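Local atomic coordinates of class I phosphodiesterase PDEB1 (Leishmania major, PDB entry 2R8Q), a protein that belongs to the class I cyclic nucleotide phosphodiesterase family and carries a helical catalytic domain with bound zinc and magnesium ions. Residues A[124-133]-A[242-250]. Sequence-based numbering, arbitrary orientation.
Sequences LLTELECYVL and RRLVMETLI
Arg242 bends at its third side-chain torsion (chi3 -49°), while Glu129 runs out extended beyond CG, and the two chains meet at about a right angle. The guanidinium grips the carboxylate side-on. Arg242 NE gives the straighter bond, 2.8 Å to the syn lone pair of Glu129 OE1 and nearly in the guanidinium plane; Arg242 NH2 reaches Glu129 OE2 at 3.0 Å from above the carboxylate plane, more bent. Glu129 OE1 also accepts from Thr126 N (3.0 Å), on the anti side and tilted out of the carboxylate plane, and Thr126 OG1 takes the N-H of Glu129 in return. OE2 is held further by the hydroxyl of Tyr202 and by a water, so the buried carboxylate is fixed in rotation, and Asp239 gives the arginine a second anionic partner. Just beside the bridge, Leu124 O is buried against Arg242 CD without a polar partner.

Further along the helices the contact turns apolar. Leu125 CD2 packs on Met246 CG at 3.7 Å. Met246 runs extended as far as SD, 3.8 Å from Glu129 CB, then bends at chi3 (75°), bringing CE against Glu129 O. Leu133 divides its methyls between neighbouring residues, CD2 on Leu249 CD1 (3.8 Å) and CD1 beside Ile250 CB. Leu116 of helix 102-118 backs Leu125 and Leu249. Helices 127-139 and 239-254, whose contacting segments cross at -29°, thus join in the all-helical phosphodiesterase core; the Thr126-Glu129 capping box starts the first, its glutamate also pairing with Arg242.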
loop_
_atom_site.group_PDB
_atom_site.type_symbol
_atom_site.label_atom_id
_atom_site.label_comp_id
_atom_site.label_asym_id
_atom_site.label_seq_id
_atom_site.Cartn_x
_atom_site.Cartn_y
_atom_site.Cartn_z
ATOM N N LEU A 124 -3.850 -26.263 19.106
ATOM C CA LEU A 124 -2.552 -25.603 19.175
ATOM C C LEU A 124 -2.687 -24.084 19.254
ATOM O O LEU A 124 -1.688 -23.380 19.400
ATOM C CB LEU A 124 -1.726 -25.961 17.938
ATOM C CG LEU A 124 -1.571 -27.449 17.613
ATOM C CD1 LEU A 124 -0.986 -27.607 16.214
ATOM C CD2 LEU A 124 -0.691 -28.117 18.653
ATOM N N LEU A 125 -3.919 -23.586 19.172
ATOM C CA LEU A 125 -4.173 -22.145 19.181
ATOM C C LEU A 125 -5.236 -21.698 20.176
ATOM O O LEU A 125 -5.985 -22.513 20.715
ATOM C CB LEU A 125 -4.634 -21.704 17.790
ATOM C CG LEU A 125 -3.765 -22.071 16.590
ATOM C CD1 LEU A 125 -4.512 -21.730 15.306
ATOM C CD2 LEU A 125 -2.437 -21.324 16.674
ATOM N N THR A 126 -5.300 -20.389 20.413
ATOM C CA THR A 126 -6.326 -19.840 21.292
ATOM C C THR A 126 -7.553 -19.639 20.406
ATOM O O THR A 126 -7.447 -19.685 19.177
ATOM C CB THR A 126 -5.923 -18.472 21.885
ATOM O OG1 THR A 126 -5.761 -17.513 20.831
ATOM C CG2 THR A 126 -4.628 -18.599 22.669
ATOM N N GLU A 127 -8.714 -19.421 21.015
ATOM C CA GLU A 127 -9.928 -19.213 20.233
ATOM C C GLU A 127 -9.811 -17.934 19.408
ATOM O O GLU A 127 -10.294 -17.869 18.280
ATOM C CB GLU A 127 -11.155 -19.144 21.147
ATOM C CG GLU A 127 -11.428 -20.440 21.889
ATOM C CD GLU A 127 -12.736 -20.415 22.654
ATOM O OE1 GLU A 127 -12.975 -19.440 23.395
ATOM O OE2 GLU A 127 -13.524 -21.377 22.517
ATOM N N LEU A 128 -9.160 -16.919 19.966
ATOM C CA LEU A 128 -8.978 -15.665 19.245
ATOM C C LEU A 128 -8.153 -15.899 17.981
ATOM O O LEU A 128 -8.461 -15.356 16.921
ATOM C CB LEU A 128 -8.278 -14.626 20.131
ATOM C CG LEU A 128 -7.939 -13.299 19.440
ATOM C CD1 LEU A 128 -9.206 -12.658 18.896
ATOM C CD2 LEU A 128 -7.252 -12.362 20.423
ATOM N N GLU A 129 -7.106 -16.712 18.097
ATOM C CA GLU A 129 -6.248 -17.002 16.951
ATOM C C GLU A 129 -6.995 -17.798 15.886
ATOM O O GLU A 129 -6.773 -17.606 14.689
ATOM C CB GLU A 129 -4.985 -17.723 17.427
ATOM C CG GLU A 129 -4.146 -16.810 18.312
ATOM C CD GLU A 129 -3.016 -17.502 19.041
ATOM O OE1 GLU A 129 -3.114 -18.716 19.323
ATOM O OE2 GLU A 129 -2.030 -16.805 19.365
ATOM N N CYS A 130 -7.896 -18.679 16.311
ATOM C CA CYS A 130 -8.683 -19.453 15.353
ATOM C C CYS A 130 -9.586 -18.498 14.576
ATOM O O CYS A 130 -9.722 -18.609 13.355
ATOM C CB CYS A 130 -9.537 -20.498 16.071
ATOM S SG CYS A 130 -8.591 -21.887 16.725
ATOM N N TYR A 131 -10.196 -17.560 15.295
ATOM C CA TYR A 131 -11.087 -16.568 14.701
ATOM C C TYR A 131 -10.329 -15.709 13.695
ATOM O O TYR A 131 -10.755 -15.550 12.551
ATOM C CB TYR A 131 -11.688 -15.691 15.806
ATOM C CG TYR A 131 -12.584 -14.574 15.323
ATOM C CD1 TYR A 131 -13.647 -14.828 14.454
ATOM C CD2 TYR A 131 -12.378 -13.263 15.744
ATOM C CE1 TYR A 131 -14.479 -13.801 14.017
ATOM C CE2 TYR A 131 -13.206 -12.228 15.312
ATOM C CZ TYR A 131 -14.252 -12.507 14.448
ATOM O OH TYR A 131 -15.058 -11.487 14.000
ATOM N N VAL A 132 -9.195 -15.163 14.122
ATOM C CA VAL A 132 -8.389 -14.330 13.242
ATOM C C VAL A 132 -7.917 -15.100 12.008
ATOM O O VAL A 132 -7.904 -14.565 10.903
ATOM C CB VAL A 132 -7.172 -13.752 13.998
ATOM C CG1 VAL A 132 -6.265 -12.991 13.034
ATOM C CG2 VAL A 132 -7.659 -12.831 15.116
ATOM N N LEU A 133 -7.544 -16.365 12.186
ATOM C CA LEU A 133 -7.088 -17.164 11.055
ATOM C C LEU A 133 -8.186 -17.311 10.000
ATOM O O LEU A 133 -7.938 -17.158 8.799
ATOM C CB LEU A 133 -6.639 -18.546 11.539
ATOM C CG LEU A 133 -6.128 -19.521 10.474
ATOM C CD1 LEU A 133 -4.934 -18.914 9.735
ATOM C CD2 LEU A 133 -5.723 -20.827 11.143
ATOM N N ARG A 242 2.719 -20.361 18.406
ATOM C CA ARG A 242 1.361 -20.382 17.893
ATOM C C ARG A 242 1.248 -19.525 16.634
ATOM O O ARG A 242 0.467 -19.837 15.732
ATOM C CB ARG A 242 0.371 -19.918 18.969
ATOM C CG ARG A 242 0.423 -20.759 20.241
ATOM C CD ARG A 242 -0.842 -20.595 21.069
ATOM N NE ARG A 242 -1.176 -19.187 21.246
ATOM C CZ ARG A 242 -0.547 -18.358 22.073
ATOM N NH1 ARG A 242 0.456 -18.791 22.829
ATOM N NH2 ARG A 242 -0.905 -17.083 22.125
ATOM N N ARG A 243 2.034 -18.452 16.559
ATOM C CA ARG A 243 1.992 -17.599 15.375
ATOM C C ARG A 243 2.507 -18.376 14.170
ATOM O O ARG A 243 1.923 -18.312 13.086
ATOM C CB ARG A 243 2.837 -16.335 15.566
ATOM C CG ARG A 243 2.746 -15.358 14.388
ATOM C CD ARG A 243 1.292 -14.984 14.103
ATOM N NE ARG A 243 0.573 -14.656 15.333
ATOM C CZ ARG A 243 0.605 -13.470 15.930
ATOM N NH1 ARG A 243 1.312 -12.474 15.409
ATOM N NH2 ARG A 243 -0.052 -13.287 17.067
ATOM N N LEU A 244 3.601 -19.112 14.354
ATOM C CA LEU A 244 4.163 -19.902 13.268
ATOM C C LEU A 244 3.167 -20.992 12.859
ATOM O O LEU A 244 3.083 -21.361 11.687
ATOM C CB LEU A 244 5.500 -20.516 13.693
ATOM C CG LEU A 244 6.232 -21.370 12.651
ATOM C CD1 LEU A 244 6.326 -20.636 11.322
ATOM C CD2 LEU A 244 7.620 -21.703 13.178
ATOM N N VAL A 245 2.405 -21.504 13.821
ATOM C CA VAL A 245 1.399 -22.513 13.510
ATOM C C VAL A 245 0.320 -21.887 12.626
ATOM O O VAL A 245 -0.132 -22.505 11.662
ATOM C CB VAL A 245 0.748 -23.086 14.795
ATOM C CG1 VAL A 245 -0.547 -23.826 14.443
ATOM C CG2 VAL A 245 1.719 -24.042 15.482
ATOM N N MET A 246 -0.081 -20.658 12.947
ATOM C CA MET A 246 -1.093 -19.960 12.156
ATOM C C MET A 246 -0.602 -19.752 10.728
ATOM O O MET A 246 -1.336 -19.987 9.762
ATOM C CB MET A 246 -1.412 -18.594 12.768
ATOM C CG MET A 246 -2.137 -18.635 14.102
ATOM S SD MET A 246 -2.359 -16.965 14.788
ATOM C CE MET A 246 -3.677 -16.357 13.749
ATOM N N GLU A 247 0.645 -19.307 10.595
ATOM C CA GLU A 247 1.215 -19.054 9.277
ATOM C C GLU A 247 1.323 -20.335 8.467
ATOM O O GLU A 247 1.077 -20.339 7.264
ATOM C CB GLU A 247 2.598 -18.410 9.410
ATOM C CG GLU A 247 2.577 -17.067 10.126
ATOM C CD GLU A 247 3.966 -16.571 10.483
ATOM O OE1 GLU A 247 4.897 -17.401 10.536
ATOM O OE2 GLU A 247 4.125 -15.356 10.724
ATOM N N THR A 248 1.694 -21.422 9.132
ATOM C CA THR A 248 1.833 -22.698 8.451
ATOM C C THR A 248 0.471 -23.227 8.008
ATOM O O THR A 248 0.352 -23.817 6.931
ATOM C CB THR A 248 2.535 -23.721 9.355
ATOM O OG1 THR A 248 3.790 -23.181 9.778
ATOM C CG2 THR A 248 2.790 -25.017 8.601
ATOM N N LEU A 249 -0.551 -23.018 8.835
ATOM C CA LEU A 249 -1.896 -23.461 8.486
ATOM C C LEU A 249 -2.438 -22.699 7.283
ATOM O O LEU A 249 -3.002 -23.311 6.377
ATOM C CB LEU A 249 -2.861 -23.298 9.664
ATOM C CG LEU A 249 -2.754 -24.339 10.781
ATOM C CD1 LEU A 249 -3.620 -23.913 11.953
ATOM C CD2 LEU A 249 -3.183 -25.709 10.258
ATOM N N ILE A 250 -2.283 -21.375 7.253
ATOM C CA ILE A 250 -2.805 -20.650 6.101
ATOM C C ILE A 250 -2.035 -21.040 4.844
ATOM O O ILE A 250 -2.607 -21.088 3.756
ATOM C CB ILE A 250 -2.797 -19.102 6.303
ATOM C CG1 ILE A 250 -3.608 -18.452 5.174
ATOM C CG2 ILE A 250 -1.368 -18.560 6.333
ATOM C CD1 ILE A 250 -3.997 -16.999 5.422
HETATM O O HOH W 1 0.176 -16.277 17.785
#